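Local coordinates for protein alpha-L-rhamnosidase (Streptomyces avermitilis, PDB 3W5M) that hydrolyses terminal non-reducing alpha-L-rhamnose residues from alpha-L-rhamnosides such as citrus flavonoids and gum arabic, and binds L-rhamnose through a calcium-dependent carbohydrate-binding module, at residues L730-Y744 against T754-H766. Sequence-based numbering, arbitrary orientation.
Sequences LEKHSDGLLRPADGY and TPKDVIATAYFAH
K756 lies along the backbone of 741-743, its extended chain carrying NZ to G743 O (2.9 Å), nearly in line with that carbonyl; a water joins NZ to Y744 O. One residue on, D757 sets its CB against R739 O and the methyl of A741, the centre of an inverse gamma turn, while its carboxylate turns to K808 in a salt bridge. A760 CB meets R739 CB at 3.4 Å, and a water bridges A760 O to R739 NE. At T761, OG1 lies beside the backbone N (chi1 -53°), where it donates to D757 O and accepts the N-H of R739 N almost straight (2.8 Å, 176°), with Y800 OH a further partner. A valine here would probably leave the R739 N-H without its acceptor and D757 O without the side-chain donor. The F764 ring has L730 CB 3.6 Å from CE1, L737 O near its plane at the edge and R739 CG by CD2. The contact thus illustrates how a loop between consecutive helices of an (alpha/alpha)6-barrel folds back over the second: 733-744 leaves helix 713-732 and runs along the start of helix 756-777, with helix 783-800 also touching L737, D757 and F764.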
loop_
_atom_site.group_PDB
_atom_site.type_symbol
_atom_site.label_atom_id
_atom_site.label_comp_id
_atom_site.label_asym_id
_atom_site.label_seq_id
_atom_site.Cartn_x
_atom_site.Cartn_y
_atom_site.Cartn_z
ATOM N N LEU A 730 -6.112 -15.385 -23.144
ATOM C CA LEU A 730 -5.593 -14.472 -24.151
ATOM C C LEU A 730 -5.723 -15.063 -25.559
ATOM O O LEU A 730 -5.974 -14.339 -26.520
ATOM C CB LEU A 730 -4.134 -14.140 -23.871
ATOM C CG LEU A 730 -3.866 -13.193 -22.679
ATOM C CD1 LEU A 730 -2.369 -13.130 -22.441
ATOM C CD2 LEU A 730 -4.450 -11.790 -22.877
ATOM N N GLU A 731 -5.523 -16.368 -25.677
ATOM C CA GLU A 731 -5.690 -17.040 -26.976
ATOM C C GLU A 731 -7.144 -17.008 -27.434
ATOM O O GLU A 731 -7.423 -16.780 -28.611
ATOM C CB GLU A 731 -5.179 -18.480 -26.912
ATOM C CG GLU A 731 -5.415 -19.271 -28.189
ATOM C CD GLU A 731 -4.393 -20.378 -28.407
ATOM O OE1 GLU A 731 -4.019 -21.062 -27.425
ATOM O OE2 GLU A 731 -3.964 -20.567 -29.573
ATOM N N LYS A 732 -8.072 -17.219 -26.505
ATOM C CA LYS A 732 -9.498 -17.135 -26.817
ATOM C C LYS A 732 -9.895 -15.722 -27.283
ATOM O O LYS A 732 -10.683 -15.566 -28.217
ATOM C CB LYS A 732 -10.326 -17.561 -25.609
ATOM C CG LYS A 732 -11.804 -17.726 -25.909
ATOM C CD LYS A 732 -12.592 -18.009 -24.640
ATOM C CE LYS A 732 -14.079 -18.130 -24.944
ATOM N NZ LYS A 732 -14.871 -17.842 -23.718
ATOM N N HIS A 733 -9.332 -14.704 -26.645
ATOM C CA HIS A 733 -9.567 -13.298 -27.008
ATOM C C HIS A 733 -8.497 -12.708 -27.937
ATOM O O HIS A 733 -7.870 -11.673 -27.651
ATOM C CB HIS A 733 -9.784 -12.471 -25.729
ATOM C CG HIS A 733 -10.925 -12.979 -24.911
ATOM N ND1 HIS A 733 -12.164 -12.379 -24.914
ATOM C CD2 HIS A 733 -11.041 -14.077 -24.127
ATOM C CE1 HIS A 733 -12.985 -13.059 -24.131
ATOM N NE2 HIS A 733 -12.329 -14.097 -23.645
ATOM N N SER A 734 -8.306 -13.393 -29.069
ATOM C CA SER A 734 -7.379 -12.965 -30.125
ATOM C C SER A 734 -7.840 -13.584 -31.458
ATOM O O SER A 734 -8.610 -14.541 -31.465
ATOM C CB SER A 734 -5.944 -13.395 -29.811
ATOM O OG SER A 734 -5.886 -14.802 -29.761
ATOM N N ASP A 735 -7.356 -13.030 -32.563
ATOM C CA ASP A 735 -7.724 -13.510 -33.899
ATOM C C ASP A 735 -6.418 -13.792 -34.647
ATOM O O ASP A 735 -5.653 -12.874 -34.919
ATOM C CB ASP A 735 -8.605 -12.447 -34.593
ATOM C CG ASP A 735 -9.040 -12.849 -36.028
ATOM O OD1 ASP A 735 -8.579 -13.874 -36.571
ATOM O OD2 ASP A 735 -9.850 -12.110 -36.617
ATOM N N GLY A 736 -6.155 -15.070 -34.936
ATOM C CA GLY A 736 -4.856 -15.520 -35.465
ATOM C C GLY A 736 -3.714 -15.006 -34.620
ATOM O O GLY A 736 -2.674 -14.605 -35.140
ATOM N N LEU A 737 -3.965 -14.957 -33.305
ATOM C CA LEU A 737 -3.012 -14.548 -32.270
ATOM C C LEU A 737 -2.783 -13.044 -32.152
ATOM O O LEU A 737 -1.960 -12.603 -31.347
ATOM C CB LEU A 737 -1.691 -15.320 -32.397
ATOM C CG LEU A 737 -1.861 -16.844 -32.364
ATOM C CD1 LEU A 737 -0.542 -17.489 -32.750
ATOM C CD2 LEU A 737 -2.354 -17.347 -31.005
ATOM N N LEU A 738 -3.509 -12.252 -32.946
ATOM C CA LEU A 738 -3.390 -10.807 -32.856
ATOM C C LEU A 738 -4.407 -10.348 -31.839
ATOM O O LEU A 738 -5.555 -10.786 -31.867
ATOM C CB LEU A 738 -3.636 -10.131 -34.220
ATOM C CG LEU A 738 -2.745 -10.607 -35.380
ATOM C CD1 LEU A 738 -3.069 -9.786 -36.631
ATOM C CD2 LEU A 738 -1.249 -10.547 -35.040
ATOM N N ARG A 739 -3.983 -9.477 -30.926
ATOM C CA ARG A 739 -4.892 -9.016 -29.881
ATOM C C ARG A 739 -5.590 -7.710 -30.280
ATOM O O ARG A 739 -5.008 -6.902 -31.015
ATOM C CB ARG A 739 -4.118 -8.863 -28.560
ATOM C CG ARG A 739 -3.701 -10.222 -27.992
ATOM C CD ARG A 739 -4.725 -10.718 -26.980
ATOM N NE ARG A 739 -4.770 -9.833 -25.802
ATOM C CZ ARG A 739 -5.861 -9.622 -25.059
ATOM N NH1 ARG A 739 -7.003 -10.206 -25.363
ATOM N NH2 ARG A 739 -5.801 -8.808 -24.002
ATOM N N PRO A 740 -6.819 -7.487 -29.758
ATOM C CA PRO A 740 -7.575 -6.247 -30.009
ATOM C C PRO A 740 -6.821 -4.985 -29.580
ATOM O O PRO A 740 -5.981 -5.046 -28.680
ATOM C CB PRO A 740 -8.834 -6.416 -29.143
ATOM C CG PRO A 740 -8.963 -7.866 -28.876
ATOM C CD PRO A 740 -7.569 -8.434 -28.905
ATOM N N ALA A 741 -7.099 -3.846 -30.220
ATOM C CA ALA A 741 -6.483 -2.595 -29.820
ATOM C C ALA A 741 -7.265 -1.962 -28.641
ATOM O O ALA A 741 -7.804 -0.855 -28.740
ATOM C CB ALA A 741 -6.354 -1.630 -31.010
ATOM N N ASP A 742 -7.339 -2.704 -27.541
ATOM C CA ASP A 742 -8.007 -2.248 -26.324
ATOM C C ASP A 742 -6.963 -2.067 -25.234
ATOM O O ASP A 742 -5.830 -2.517 -25.381
ATOM C CB ASP A 742 -9.024 -3.291 -25.856
ATOM C CG ASP A 742 -10.128 -3.541 -26.864
ATOM O OD1 ASP A 742 -10.409 -2.652 -27.708
ATOM O OD2 ASP A 742 -10.728 -4.643 -26.802
ATOM N N GLY A 743 -7.351 -1.434 -24.128
ATOM C CA GLY A 743 -6.482 -1.344 -22.954
ATOM C C GLY A 743 -5.941 0.043 -22.700
ATOM O O GLY A 743 -6.270 0.986 -23.428
ATOM N N TYR A 744 -5.115 0.181 -21.661
ATOM C CA TYR A 744 -4.512 1.457 -21.342
ATOM C C TYR A 744 -3.374 1.861 -22.289
ATOM O O TYR A 744 -3.115 3.041 -22.469
ATOM C CB TYR A 744 -4.062 1.488 -19.871
ATOM C CG TYR A 744 -5.190 1.178 -18.920
ATOM C CD1 TYR A 744 -6.274 2.059 -18.777
ATOM C CD2 TYR A 744 -5.181 0.008 -18.158
ATOM C CE1 TYR A 744 -7.306 1.780 -17.898
ATOM C CE2 TYR A 744 -6.212 -0.285 -17.285
ATOM C CZ TYR A 744 -7.270 0.600 -17.154
ATOM O OH TYR A 744 -8.293 0.292 -16.293
ATOM N N THR A 754 1.565 4.734 -28.995
ATOM C CA THR A 754 1.688 3.422 -29.638
ATOM C C THR A 754 0.331 2.760 -29.796
ATOM O O THR A 754 -0.453 2.696 -28.831
ATOM C CB THR A 754 2.603 2.473 -28.826
ATOM O OG1 THR A 754 3.830 3.139 -28.515
ATOM C CG2 THR A 754 2.900 1.159 -29.603
ATOM N N PRO A 755 0.036 2.242 -31.015
ATOM C CA PRO A 755 -1.171 1.463 -31.279
ATOM C C PRO A 755 -1.341 0.322 -30.273
ATOM O O PRO A 755 -0.410 -0.443 -30.030
ATOM C CB PRO A 755 -0.945 0.904 -32.687
ATOM C CG PRO A 755 -0.017 1.880 -33.323
ATOM C CD PRO A 755 0.869 2.406 -32.226
ATOM N N LYS A 756 -2.526 0.237 -29.682
ATOM C CA LYS A 756 -2.787 -0.700 -28.595
ATOM C C LYS A 756 -2.764 -2.166 -29.024
ATOM O O LYS A 756 -2.506 -3.030 -28.197
ATOM C CB LYS A 756 -4.097 -0.334 -27.869
ATOM C CG LYS A 756 -4.036 1.029 -27.191
ATOM C CD LYS A 756 -5.409 1.493 -26.744
ATOM C CE LYS A 756 -5.284 2.737 -25.892
ATOM N NZ LYS A 756 -6.630 3.108 -25.378
ATOM N N ASP A 757 -3.021 -2.460 -30.310
ATOM C CA ASP A 757 -2.920 -3.851 -30.794
ATOM C C ASP A 757 -1.464 -4.345 -30.891
ATOM O O ASP A 757 -1.196 -5.506 -30.628
ATOM C CB ASP A 757 -3.677 -4.088 -32.117
ATOM C CG ASP A 757 -3.255 -3.129 -33.233
ATOM O OD1 ASP A 757 -2.899 -1.964 -32.954
ATOM O OD2 ASP A 757 -3.308 -3.543 -34.413
ATOM N N VAL A 758 -0.536 -3.461 -31.235
ATOM C CA VAL A 758 0.904 -3.762 -31.179
ATOM C C VAL A 758 1.291 -4.089 -29.723
ATOM O O VAL A 758 1.951 -5.094 -29.445
ATOM C CB VAL A 758 1.751 -2.577 -31.695
ATOM C CG1 VAL A 758 3.246 -2.827 -31.525
ATOM C CG2 VAL A 758 1.436 -2.293 -33.159
ATOM N N ILE A 759 0.854 -3.239 -28.809
ATOM C CA ILE A 759 1.107 -3.448 -27.375
ATOM C C ILE A 759 0.529 -4.761 -26.876
ATOM O O ILE A 759 1.229 -5.550 -26.218
ATOM C CB ILE A 759 0.514 -2.324 -26.504
ATOM C CG1 ILE A 759 1.159 -0.952 -26.782
ATOM C CG2 ILE A 759 0.547 -2.721 -25.020
ATOM C CD1 ILE A 759 2.667 -0.880 -26.691
ATOM N N ALA A 760 -0.745 -4.991 -27.160
ATOM C CA ALA A 760 -1.437 -6.154 -26.656
ATOM C C ALA A 760 -0.865 -7.443 -27.210
ATOM O O ALA A 760 -0.706 -8.417 -26.480
ATOM C CB ALA A 760 -2.927 -6.064 -26.942
ATOM N N THR A 761 -0.550 -7.460 -28.511
ATOM C CA THR A 761 0.011 -8.670 -29.081
ATOM C C THR A 761 1.454 -8.889 -28.550
ATOM O O THR A 761 1.820 -10.021 -28.290
ATOM C CB THR A 761 -0.070 -8.682 -30.629
ATOM O OG1 THR A 761 -1.427 -8.436 -31.034
ATOM C CG2 THR A 761 0.306 -10.059 -31.134
ATOM N N ALA A 762 2.228 -7.821 -28.331
ATOM C CA ALA A 762 3.582 -7.937 -27.780
ATOM C C ALA A 762 3.544 -8.549 -26.367
ATOM O O ALA A 762 4.286 -9.498 -26.044
ATOM C CB ALA A 762 4.271 -6.585 -27.769
ATOM N N TYR A 763 2.620 -8.060 -25.549
ATOM C CA TYR A 763 2.479 -8.605 -24.187
ATOM C C TYR A 763 2.008 -10.064 -24.123
ATOM O O TYR A 763 2.472 -10.839 -23.266
ATOM C CB TYR A 763 1.657 -7.659 -23.287
ATOM C CG TYR A 763 2.558 -6.880 -22.357
ATOM C CD1 TYR A 763 3.074 -7.496 -21.212
ATOM C CD2 TYR A 763 2.925 -5.554 -22.612
ATOM C CE1 TYR A 763 3.928 -6.830 -20.360
ATOM C CE2 TYR A 763 3.783 -4.870 -21.750
ATOM C CZ TYR A 763 4.262 -5.511 -20.602
ATOM O OH TYR A 763 5.129 -4.889 -19.705
ATOM N N PHE A 764 1.136 -10.456 -25.056
ATOM C CA PHE A 764 0.676 -11.829 -25.191
ATOM C C PHE A 764 1.863 -12.779 -25.449
ATOM O O PHE A 764 2.037 -13.787 -24.750
ATOM C CB PHE A 764 -0.404 -11.880 -26.309
ATOM C CG PHE A 764 -0.993 -13.250 -26.601
ATOM C CD1 PHE A 764 -1.013 -14.283 -25.660
ATOM C CD2 PHE A 764 -1.588 -13.492 -27.837
ATOM C CE1 PHE A 764 -1.582 -15.509 -25.953
ATOM C CE2 PHE A 764 -2.170 -14.724 -28.126
ATOM C CZ PHE A 764 -2.170 -15.736 -27.186
ATOM N N ALA A 765 2.672 -12.449 -26.458
ATOM C CA ALA A 765 3.895 -13.192 -26.769
ATOM C C ALA A 765 4.830 -13.270 -25.581
ATOM O O ALA A 765 5.343 -14.349 -25.278
ATOM C CB ALA A 765 4.631 -12.550 -27.942
ATOM N N HIS A 766 5.064 -12.129 -24.928
ATOM C CA HIS A 766 6.002 -12.064 -23.808
ATOM C C HIS A 766 5.544 -12.967 -22.653
ATOM O O HIS A 766 6.379 -13.636 -22.005
ATOM C CB HIS A 766 6.150 -10.627 -23.300
ATOM C CG HIS A 766 7.229 -10.448 -22.271
ATOM N ND1 HIS A 766 8.550 -10.758 -22.509
ATOM C CD2 HIS A 766 7.178 -9.970 -21.003
ATOM C CE1 HIS A 766 9.271 -10.475 -21.438
ATOM N NE2 HIS A 766 8.461 -10.000 -20.506
HETATM O O HOH W 1 -2.532 -9.009 -24.546
HETATM O O HOH W 2 -3.089 -2.548 -25.347
HETATM O O HOH W 3 -5.860 4.450 -23.168
#